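Local atomic coordinates of putative polyketide cyclase (Bacillus cereus, PDB entry 3K0Z), a protein that is of unknown function but, as a putative lipoprotein of the SnoaL-like family with an NTF2-type fold, may act as a polyketide cyclase. Residues A[10-15]-A[39-44]. Residues are numbered along the deposited sequence; the frame is centred on the assembly and turned at random.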
loop_
_atom_site.group_PDB
_atom_site.type_symbol
_atom_site.label_atom_id
_atom_site.label_comp_id
_atom_site.label_asym_id
_atom_site.label_seq_id
_atom_site.Cartn_x
_atom_site.Cartn_y
_atom_site.Cartn_z
ATOM N N VAL A 10 -16.094 11.546 -11.720
ATOM C CA VAL A 10 -15.301 11.043 -12.810
ATOM C C VAL A 10 -16.096 10.018 -13.622
ATOM O O VAL A 10 -16.673 9.071 -13.097
ATOM C CB VAL A 10 -13.960 10.397 -12.319
ATOM C CG1 VAL A 10 -13.252 9.709 -13.477
ATOM C CG2 VAL A 10 -13.047 11.457 -11.685
ATOM N N GLN A 11 -16.077 10.196 -14.929
ATOM C CA GLN A 11 -16.660 9.240 -15.834
ATOM C C GLN A 11 -15.615 8.171 -16.128
ATOM O O GLN A 11 -14.587 8.442 -16.785
ATOM C CB GLN A 11 -17.069 9.938 -17.116
ATOM C CG GLN A 11 -17.778 9.054 -18.072
ATOM C CD GLN A 11 -18.172 9.800 -19.343
ATOM O OE1 GLN A 11 -18.730 10.903 -19.271
ATOM N NE2 GLN A 11 -17.868 9.206 -20.498
ATOM N N LEU A 12 -15.879 6.959 -15.649
ATOM C CA LEU A 12 -14.947 5.862 -15.775
ATOM C C LEU A 12 -14.935 5.258 -17.169
ATOM O O LEU A 12 -15.961 5.267 -17.862
ATOM C CB LEU A 12 -15.310 4.763 -14.772
ATOM C CG LEU A 12 -15.262 5.120 -13.296
ATOM C CD1 LEU A 12 -15.889 3.982 -12.525
ATOM C CD2 LEU A 12 -13.824 5.444 -12.782
ATOM N N LEU A 13 -13.780 4.699 -17.548
ATOM C CA LEU A 13 -13.645 4.006 -18.808
ATOM C C LEU A 13 -14.311 2.643 -18.688
ATOM O O LEU A 13 -14.221 1.958 -17.653
ATOM C CB LEU A 13 -12.168 3.822 -19.183
ATOM C CG LEU A 13 -11.324 5.023 -19.621
ATOM C CD1 LEU A 13 -9.869 4.585 -19.750
ATOM C CD2 LEU A 13 -11.834 5.635 -20.900
ATOM N N LYS A 14 -15.047 2.288 -19.731
ATOM C CA LYS A 14 -15.751 1.018 -19.780
ATOM C C LYS A 14 -14.779 -0.041 -20.236
ATOM O O LYS A 14 -13.721 0.251 -20.800
ATOM C CB LYS A 14 -16.973 1.111 -20.705
ATOM C CG LYS A 14 -18.093 1.967 -20.121
ATOM N N GLU A 15 -15.119 -1.279 -19.891
ATOM C CA GLU A 15 -14.370 -2.450 -20.262
ATOM C C GLU A 15 -12.944 -2.503 -19.659
ATOM O O GLU A 15 -12.071 -3.165 -20.193
ATOM C CB GLU A 15 -14.385 -2.631 -21.777
ATOM C CG GLU A 15 -15.818 -2.693 -22.314
ATOM C CD GLU A 15 -15.870 -2.916 -23.818
ATOM O OE1 GLU A 15 -14.901 -3.467 -24.407
ATOM O OE2 GLU A 15 -16.899 -2.538 -24.412
ATOM N N ALA A 39 -5.670 6.589 -15.930
ATOM C CA ALA A 39 -4.341 5.946 -15.978
ATOM C C ALA A 39 -4.356 4.725 -15.081
ATOM O O ALA A 39 -3.823 3.663 -15.416
ATOM C CB ALA A 39 -3.241 6.948 -15.538
ATOM N N ALA A 40 -4.979 4.867 -13.925
ATOM C CA ALA A 40 -5.098 3.726 -12.993
ATOM C C ALA A 40 -5.899 2.622 -13.627
ATOM O O ALA A 40 -5.501 1.486 -13.546
ATOM C CB ALA A 40 -5.748 4.159 -11.712
ATOM N N GLN A 41 -7.019 2.956 -14.282
ATOM C CA GLN A 41 -7.838 1.937 -14.909
ATOM C C GLN A 41 -7.060 1.166 -15.988
ATOM O O GLN A 41 -7.148 -0.071 -16.065
ATOM C CB GLN A 41 -9.082 2.540 -15.507
ATOM C CG GLN A 41 -10.165 2.910 -14.530
ATOM C CD GLN A 41 -11.437 3.235 -15.253
ATOM O OE1 GLN A 41 -11.696 4.400 -15.642
ATOM N NE2 GLN A 41 -12.274 2.214 -15.429
ATOM N N ARG A 42 -6.283 1.889 -16.800
ATOM C CA ARG A 42 -5.508 1.260 -17.874
ATOM C C ARG A 42 -4.404 0.418 -17.300
ATOM O O ARG A 42 -4.085 -0.603 -17.841
ATOM C CB ARG A 42 -4.881 2.285 -18.816
ATOM C CG ARG A 42 -5.868 3.016 -19.697
ATOM C CD ARG A 42 -5.193 3.859 -20.767
ATOM N NE ARG A 42 -6.162 4.682 -21.514
ATOM C CZ ARG A 42 -6.516 5.937 -21.194
ATOM N NH1 ARG A 42 -5.969 6.598 -20.179
ATOM N NH2 ARG A 42 -7.402 6.567 -21.944
ATOM N N PHE A 43 -3.780 0.881 -16.228
ATOM C CA PHE A 43 -2.729 0.152 -15.578
ATOM C C PHE A 43 -3.286 -1.169 -15.033
ATOM O O PHE A 43 -2.677 -2.227 -15.251
ATOM C CB PHE A 43 -2.086 0.996 -14.450
ATOM C CG PHE A 43 -0.740 0.478 -13.963
ATOM C CD1 PHE A 43 0.336 0.330 -14.836
ATOM C CD2 PHE A 43 -0.525 0.235 -12.609
ATOM C CE1 PHE A 43 1.580 -0.123 -14.360
ATOM C CE2 PHE A 43 0.745 -0.161 -12.146
ATOM C CZ PHE A 43 1.769 -0.340 -13.021
ATOM N N TYR A 44 -4.431 -1.143 -14.352
ATOM C CA TYR A 44 -4.997 -2.422 -13.860
ATOM C C TYR A 44 -5.681 -3.253 -14.969
ATOM O O TYR A 44 -5.739 -4.476 -14.835
ATOM C CB TYR A 44 -5.793 -2.275 -12.545
ATOM C CG TYR A 44 -4.847 -1.653 -11.549
ATOM C CD1 TYR A 44 -3.756 -2.368 -11.069
ATOM C CD2 TYR A 44 -4.955 -0.318 -11.210
ATOM C CE1 TYR A 44 -2.772 -1.774 -10.275
ATOM C CE2 TYR A 44 -4.002 0.282 -10.371
ATOM C CZ TYR A 44 -2.919 -0.460 -9.918
ATOM O OH TYR A 44 -1.974 0.135 -9.140
#
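L13 CD1 sits over one face of the R42 guanidinium, 3.8 Å above its plane and offset toward the rim, with R42 NH2 and CZ its closest atoms. The flat Q41 carboxamide presents both of its polar atoms to the backbone of L13. L13 N donates to Q41 OE1 over 2.8 Å at an N-H...O angle of 163°, in the carbonyl plane and on a lone pair. Q41 NE2 returns a bond to L13 O of 3.0 Å, more bent at 143°, with the acceptor tilted out of the amide plane. The paired bonds fix the rotation of the amide. CB of Q41 points at the loop and the chain runs on extended (chi2 -169°), which carries the amide to L13. Beside the amide oxygen, L12 CD2 lies 3.7 Å from Q41 OE1, the two side chains crossing nearly at a right angle. A second bond from Q41 NE2, to P17 O, extends the grip along the same loop. One buried glutamine amide, pairing with the N-H and C=O of a single residue, thereby ties the irregular N-terminal segment 10-15 to helix 30-49. That segment runs beside the helix, V10 on A33 and T34 and L13 on H38, while F43 and Y44 pack against strand 120-133 of the SnoaL-like fold's mixed sheet.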